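Local coordinates for protein RNA-dependent RNA polymerase (Farallon virus, PDB 6DX5) that probably copies viral RNA as the full-length polymerase, and is represented here by its OTU domain, a cysteine protease of the deubiquitinase type, at residues 160-164 / 165-169; 40-43 / 44-48. One frame throughout, in Å; residues are numbered along the deposited sequence.

Contact 1: residues 160-164 / 165-169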
ATOM      1  N   ASP A 160      -9.671  16.497   2.518  1.00 36.54           N
ATOM      2  CA  ASP A 160      -9.288  17.730   3.206  1.00 39.10           C
ATOM      3  C   ASP A 160      -7.772  17.914   3.205  1.00 39.14           C
ATOM      4  O   ASP A 160      -6.998  16.979   2.969  1.00 34.44           O
ATOM      5  CB  ASP A 160      -9.776  17.736   4.656  1.00 47.44           C
ATOM      6  CG  ASP A 160     -11.279  17.912   4.774  1.00 67.29           C
ATOM      7  OD1 ASP A 160     -11.819  18.875   4.167  1.00 75.92           O
ATOM      8  OD2 ASP A 160     -11.911  17.080   5.486  1.00 72.98           O
ATOM      9  N   SER A 161      -7.355  19.138   3.508  1.00 34.31           N
ATOM     10  CA  SER A 161      -5.950  19.455   3.611  1.00 35.03           C
ATOM     11  C   SER A 161      -5.420  19.008   4.964  1.00 37.69           C
ATOM     12  O   SER A 161      -6.186  18.744   5.912  1.00 32.63           O
ATOM     13  CB  SER A 161      -5.721  20.953   3.458  1.00 39.75           C
ATOM     14  OG  SER A 161      -6.527  21.592   4.413  1.00 48.21           O
ATOM     15  N   VAL A 162      -4.078  18.928   5.037  1.00 32.78           N
ATOM     16  CA  VAL A 162      -3.413  18.505   6.269  1.00 37.42           C
ATOM     17  C   VAL A 162      -3.921  19.248   7.494  1.00 28.67           C
ATOM     18  O   VAL A 162      -4.222  18.591   8.503  1.00 33.30           O
ATOM     19  CB  VAL A 162      -1.885  18.592   6.100  1.00 34.21           C
ATOM     20  CG1 VAL A 162      -1.211  18.488   7.442  1.00 28.15           C
ATOM     21  CG2 VAL A 162      -1.432  17.480   5.130  1.00 27.26           C
ATOM     22  N   PRO A 163      -4.018  20.584   7.501  1.00 40.33           N
ATOM     23  CA  PRO A 163      -4.438  21.261   8.747  1.00 37.12           C
ATOM     24  C   PRO A 163      -5.903  20.997   9.119  1.00 40.67           C
ATOM     25  O   PRO A 163      -6.287  21.195  10.285  1.00 34.31           O
ATOM     26  CB  PRO A 163      -4.159  22.749   8.460  1.00 38.55           C
ATOM     27  CG  PRO A 163      -4.043  22.857   6.997  1.00 43.43           C
ATOM     28  CD  PRO A 163      -3.525  21.544   6.496  1.00 38.23           C
ATOM     29  N   ARG A 164      -6.712  20.485   8.188  1.00 33.79           N
ATOM     30  CA  ARG A 164      -8.098  20.154   8.456  1.00 38.89           C
ATOM     31  C   ARG A 164      -8.305  18.640   8.609  1.00 38.68           C
ATOM     32  O   ARG A 164      -9.434  18.154   8.553  1.00 37.89           O
ATOM     33  CB  ARG A 164      -8.959  20.734   7.341  1.00 47.15           C
ATOM     34  CG  ARG A 164      -9.117  22.251   7.417  1.00 55.79           C
ATOM     35  CD  ARG A 164     -10.453  22.593   8.096  1.00 72.36           C
ATOM     36  NE  ARG A 164     -11.614  22.209   7.273  1.00 84.12           N
ATOM     37  CZ  ARG A 164     -12.812  21.868   7.758  1.00 85.31           C
ATOM     38  NH1 ARG A 164     -13.017  21.842   9.075  1.00 83.70           N
ATOM     39  NH2 ARG A 164     -13.798  21.532   6.925  1.00 83.93           N
ATOM     40  N   ALA A 165      -7.230  17.883   8.794  1.00 28.38           N
ATOM     41  CA  ALA A 165      -7.281  16.433   8.838  1.00 24.13           C
ATOM     42  C   ALA A 165      -6.822  15.920  10.207  1.00 23.87           C
ATOM     43  O   ALA A 165      -6.289  16.657  11.036  1.00 27.59           O
ATOM     44  CB  ALA A 165      -6.401  15.849   7.731  1.00 24.25           C
ATOM     45  N   PHE A 166      -7.025  14.630  10.445  1.00 26.26           N
ATOM     46  CA  PHE A 166      -6.498  13.968  11.631  1.00 21.46           C
ATOM     47  C   PHE A 166      -5.201  13.318  11.203  1.00 22.43           C
ATOM     48  O   PHE A 166      -5.197  12.502  10.281  1.00 24.19           O
ATOM     49  CB  PHE A 166      -7.517  12.965  12.167  1.00 21.33           C
ATOM     50  CG  PHE A 166      -8.800  13.627  12.595  1.00 26.20           C
ATOM     51  CD1 PHE A 166      -8.890  14.217  13.846  1.00 25.17           C
ATOM     52  CD2 PHE A 166      -9.840  13.794  11.696  1.00 22.17           C
ATOM     53  CE1 PHE A 166     -10.031  14.896  14.247  1.00 30.60           C
ATOM     54  CE2 PHE A 166     -11.001  14.444  12.069  1.00 21.86           C
ATOM     55  CZ  PHE A 166     -11.117  15.001  13.346  1.00 31.42           C
ATOM     56  N   ASN A 167      -4.100  13.714  11.826  1.00 18.75           N
ATOM     57  CA  ASN A 167      -2.766  13.338  11.359  1.00 21.19           C
ATOM     58  C   ASN A 167      -2.221  12.281  12.310  1.00 26.16           C
ATOM     59  O   ASN A 167      -2.203  12.483  13.544  1.00 22.38           O
ATOM     60  CB  ASN A 167      -1.818  14.555  11.326  1.00 20.29           C
ATOM     61  CG  ASN A 167      -2.113  15.497  10.185  1.00 30.47           C
ATOM     62  OD1 ASN A 167      -1.667  15.282   9.045  1.00 24.69           O
ATOM     63  ND2 ASN A 167      -2.908  16.530  10.466  1.00 22.04           N
ATOM     64  N   ILE A 168      -1.737  11.180  11.753  1.00 22.28           N
ATOM     65  CA  ILE A 168      -1.229  10.086  12.566  1.00 19.48           C
ATOM     66  C   ILE A 168       0.148   9.749  12.046  1.00 23.33           C
ATOM     67  O   ILE A 168       0.376   9.807  10.836  1.00 22.03           O
ATOM     68  CB  ILE A 168      -2.210   8.908  12.492  1.00 28.78           C
ATOM     69  CG1 ILE A 168      -3.541   9.357  13.140  1.00 25.20           C
ATOM     70  CG2 ILE A 168      -1.627   7.627  13.092  1.00 27.93           C
ATOM     71  CD1 ILE A 168      -4.485   8.282  13.373  1.00 30.78           C
ATOM     72  N   VAL A 169       1.102   9.485  12.952  1.00 24.66           N
ATOM     73  CA  VAL A 169       2.445   9.111  12.531  1.00 25.08           C
ATOM     74  C   VAL A 169       2.580   7.614  12.737  1.00 27.88           C
ATOM     75  O   VAL A 169       2.041   7.059  13.696  1.00 27.88           O
ATOM     76  CB  VAL A 169       3.527   9.882  13.312  1.00 19.73           C
ATOM     77  CG1 VAL A 169       3.410   9.615  14.823  1.00 20.40           C
ATOM     78  CG2 VAL A 169       4.925   9.503  12.855  1.00 18.67           C
TER
HETATM   79  O   HOH W   1      -5.097  19.018  11.856  1.00 48.88           O

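Contact 2: residues 40-43 / 44-48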
ATOM      1  N   ARG A  40      -6.182   3.828  19.118  1.00 20.99           N
ATOM      2  CA  ARG A  40      -5.904   4.762  20.224  1.00 18.95           C
ATOM      3  C   ARG A  40      -5.447   6.124  19.712  1.00 25.37           C
ATOM      4  O   ARG A  40      -5.836   7.180  20.256  1.00 17.96           O
ATOM      5  CB  ARG A  40      -4.818   4.203  21.145  1.00 19.24           C
ATOM      6  CG  ARG A  40      -5.277   2.994  21.956  1.00 23.20           C
ATOM      7  CD  ARG A  40      -4.096   2.380  22.765  1.00 23.88           C
ATOM      8  NE  ARG A  40      -4.633   1.383  23.676  1.00 25.59           N
ATOM      9  CZ  ARG A  40      -5.108   1.701  24.872  1.00 27.56           C
ATOM     10  NH1 ARG A  40      -5.035   2.975  25.298  1.00 28.51           N
ATOM     11  NH2 ARG A  40      -5.637   0.767  25.643  1.00 29.77           N
ATOM     12  N   ALA A  41      -4.587   6.119  18.692  1.00 22.25           N
ATOM     13  CA  ALA A  41      -4.162   7.379  18.086  1.00 26.38           C
ATOM     14  C   ALA A  41      -5.365   8.123  17.517  1.00 26.05           C
ATOM     15  O   ALA A  41      -5.590   9.302  17.819  1.00 23.10           O
ATOM     16  CB  ALA A  41      -3.108   7.101  16.995  1.00 17.79           C
ATOM     17  N   PHE A  42      -6.213   7.428  16.768  1.00 21.63           N
ATOM     18  CA  PHE A  42      -7.347   8.154  16.206  1.00 18.72           C
ATOM     19  C   PHE A  42      -8.300   8.568  17.325  1.00 21.51           C
ATOM     20  O   PHE A  42      -8.753   9.716  17.368  1.00 20.69           O
ATOM     21  CB  PHE A  42      -8.054   7.316  15.103  1.00 17.95           C
ATOM     22  CG  PHE A  42      -9.141   8.068  14.409  1.00 21.43           C
ATOM     23  CD1 PHE A  42      -8.845   8.988  13.415  1.00 22.35           C
ATOM     24  CD2 PHE A  42     -10.458   7.913  14.799  1.00 23.22           C
ATOM     25  CE1 PHE A  42      -9.864   9.718  12.788  1.00 28.46           C
ATOM     26  CE2 PHE A  42     -11.497   8.646  14.194  1.00 22.16           C
ATOM     27  CZ  PHE A  42     -11.194   9.547  13.177  1.00 25.33           C
ATOM     28  N   ALA A  43      -8.554   7.690  18.294  1.00 19.99           N
ATOM     29  CA  ALA A  43      -9.450   8.102  19.368  1.00 18.28           C
ATOM     30  C   ALA A  43      -8.894   9.331  20.114  1.00 21.43           C
ATOM     31  O   ALA A  43      -9.646  10.225  20.535  1.00 25.76           O
ATOM     32  CB  ALA A  43      -9.687   6.916  20.318  1.00 19.04           C
ATOM     33  N   TYR A  44      -7.579   9.415  20.273  1.00 19.47           N
ATOM     34  CA  TYR A  44      -7.036  10.577  20.960  1.00 17.25           C
ATOM     35  C   TYR A  44      -7.349  11.862  20.200  1.00 22.41           C
ATOM     36  O   TYR A  44      -7.769  12.860  20.805  1.00 20.87           O
ATOM     37  CB  TYR A  44      -5.532  10.435  21.172  1.00 19.08           C
ATOM     38  CG  TYR A  44      -5.008  11.672  21.850  1.00 21.06           C
ATOM     39  CD1 TYR A  44      -5.063  11.813  23.238  1.00 25.20           C
ATOM     40  CD2 TYR A  44      -4.474  12.708  21.108  1.00 20.53           C
ATOM     41  CE1 TYR A  44      -4.585  12.971  23.875  1.00 25.51           C
ATOM     42  CE2 TYR A  44      -3.978  13.868  21.736  1.00 27.07           C
ATOM     43  CZ  TYR A  44      -4.041  13.988  23.106  1.00 30.17           C
ATOM     44  OH  TYR A  44      -3.523  15.133  23.695  1.00 32.45           O
ATOM     45  N   LEU A  45      -7.167  11.863  18.863  1.00 19.04           N
ATOM     46  CA  LEU A  45      -7.431  13.088  18.102  1.00 24.20           C
ATOM     47  C   LEU A  45      -8.917  13.363  18.007  1.00 30.12           C
ATOM     48  O   LEU A  45      -9.347  14.513  18.108  1.00 28.32           O
ATOM     49  CB  LEU A  45      -6.875  12.995  16.686  1.00 29.84           C
ATOM     50  CG  LEU A  45      -5.365  12.829  16.650  1.00 35.54           C
ATOM     51  CD1 LEU A  45      -4.845  12.646  15.221  1.00 29.54           C
ATOM     52  CD2 LEU A  45      -4.767  14.064  17.317  1.00 35.28           C
ATOM     53  N   PHE A  46      -9.715  12.315  17.799  1.00 22.20           N
ATOM     54  CA  PHE A  46     -11.092  12.528  17.433  1.00 21.38           C
ATOM     55  C   PHE A  46     -11.963  12.743  18.668  1.00 27.22           C
ATOM     56  O   PHE A  46     -12.864  13.590  18.642  1.00 26.83           O
ATOM     57  CB  PHE A  46     -11.597  11.323  16.622  1.00 26.43           C
ATOM     58  CG  PHE A  46     -12.935  11.582  15.904  1.00 26.17           C
ATOM     59  CD1 PHE A  46     -13.004  12.465  14.827  1.00 23.28           C
ATOM     60  CD2 PHE A  46     -14.092  10.954  16.322  1.00 28.72           C
ATOM     61  CE1 PHE A  46     -14.223  12.729  14.182  1.00 28.89           C
ATOM     62  CE2 PHE A  46     -15.314  11.180  15.662  1.00 31.38           C
ATOM     63  CZ  PHE A  46     -15.386  12.078  14.592  1.00 24.40           C
ATOM     64  N   PHE A  47     -11.750  11.948  19.734  1.00 29.19           N
ATOM     65  CA  PHE A  47     -12.553  12.023  20.964  1.00 25.19           C
ATOM     66  C   PHE A  47     -11.766  12.563  22.167  1.00 30.16           C
ATOM     67  O   PHE A  47     -12.269  12.498  23.299  1.00 29.30           O
ATOM     68  CB  PHE A  47     -13.101  10.636  21.358  1.00 23.48           C
ATOM     69  CG  PHE A  47     -14.076  10.016  20.364  1.00 34.66           C
ATOM     70  CD1 PHE A  47     -15.292  10.632  20.061  1.00 41.67           C
ATOM     71  CD2 PHE A  47     -13.791   8.794  19.763  1.00 34.15           C
ATOM     72  CE1 PHE A  47     -16.207  10.051  19.153  1.00 38.60           C
ATOM     73  CE2 PHE A  47     -14.697   8.212  18.862  1.00 37.81           C
ATOM     74  CZ  PHE A  47     -15.915   8.844  18.566  1.00 34.84           C
ATOM     75  N   ASP A  48     -10.524  13.003  21.972  1.00 25.05           N
ATOM     76  CA  ASP A  48      -9.682  13.550  23.040  1.00 33.78           C
ATOM     77  C   ASP A  48      -9.370  12.542  24.127  1.00 31.40           C
ATOM     78  O   ASP A  48      -8.999  12.931  25.249  1.00 29.56           O
ATOM     79  CB  ASP A  48     -10.309  14.797  23.651  1.00 35.90           C
ATOM     80  CG  ASP A  48     -10.640  15.819  22.591  1.00 52.17           C
ATOM     81  OD1 ASP A  48      -9.750  16.147  21.742  1.00 53.17           O
ATOM     82  OD2 ASP A  48     -11.821  16.239  22.563  1.00 59.17           O
TER

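Contact 1: residues 160-164 / 165-169
The flat amide of Asn167 and the carbonyl group of Val162 meet at a tight turn that leads into strand 166-171 of the OTU fold. Val162 O lies close to the amide plane, only 7° out of it. The distance from Asn167 ND2 to Val162 O is 3.1 Å. The N-H...O angle of 164° is close to straight. From the Val162 side, two donors come to the carbonyl plane from opposite faces. Asn167 ND2 is tilted from the plane on one side. Ala165 N stands well above it on the other, 3.1 Å from Val162 O. One oxygen accepts both bonds, which ties the turn to strand 166-171.

The turn is a short 3-10 segment. Arg164 N bonds to Ser161 O at 2.9 Å, and the bond from Ala165 N to Val162 O follows one residue later. Both are i to i+3 bonds, the 3-10 pattern, in two successive overlapping turns. A water lies 2.8 Å from Ala165 O and also makes a weak bond to Pro163 O. It has more acceptors in reach than protons, so these bonds are probably shared.

The other end of the amide is also held. Asn167 OD1 accepts a hydrogen bond from Trp143 NE1 on the neighbouring strand 140-145, and this helps to fix the flip of the amide. The side chains of Val162 and Asn167 cross at about a right angle, in a buried spot where Val162 also packs on Trp143. Val162 CG1 is anti to the backbone N (chi1 166°), and this branch comes within 3.6 Å of Asn167 OD1.

Contact 2: residues 40-43 / 44-48
Tyr44 N donates to Arg40 O at 2.8 Å, one of four successive i to i+4 bonds of the alpha-helix 37-47. Phe42 O holds Phe46 N at 2.8 Å, and Ala43 O holds Phe47 N at 2.8 Å. The bond from Leu45 N to Ala41 O is longer, at 3.2 Å. In relatives of the OTU family the equivalent helix begins at the nucleophilic cysteine, so this is probably the central helix of the protease fold. Its helical turns give way at Asp48, which has a positive phi of 63°.

Arg40 sends its charged end away from these turns. Its NH1 forms salt bridges with Glu50 and Glu51, which link the helix to the residues after it.

Packing along the helix rests mainly on Phe42 and Phe46, one turn apart. Both have CG anti to the backbone N (chi1 -175° and -166°), and the two side chains lie side by side and point the same way. The ring planes are nearly parallel, but the rings are slid apart and barely overlap, with centroids 5.2 Å from each other. In place of a full stack, Phe46 CB sits over one face of the Phe42 ring in a CH-pi contact, 4.0 Å from its centroid.

Phe46 and Phe47 also meet. Phe46 CD2 lies over the centre of one face of the Phe47 ring, while Phe47 CE2 comes to the edge of the Phe46 ring. Phe42, Ala43 and Phe47 also pack on Val56 of helix 53-66. The shortest side-chain approach between Phe42 and Phe46 is Phe42 CE2 to Phe46 CB, at 3.6 Å.

Contact 2 comes first along the chain, and contact 1 follows much later, but they touch in the fold. Their centres are about 13 Å apart. Helix 37-47 packs across strand 166-171. Phe166 CZ reaches Phe46 CD1 at 3.5 Å, and the two rings meet edge-to-face. Phe166 CD1 also lies 3.7 Å from Leu45 CB. Two residues further along the strand, Ile168 CD1 lies 3.9 Å from Phe42 N. The side chain of Arg164 is about 4 Å from a bound DTT, as is that of Leu45. DTT probably comes from the crystallisation liquor. Residues 163-166 of contact 1 line a DTT pocket.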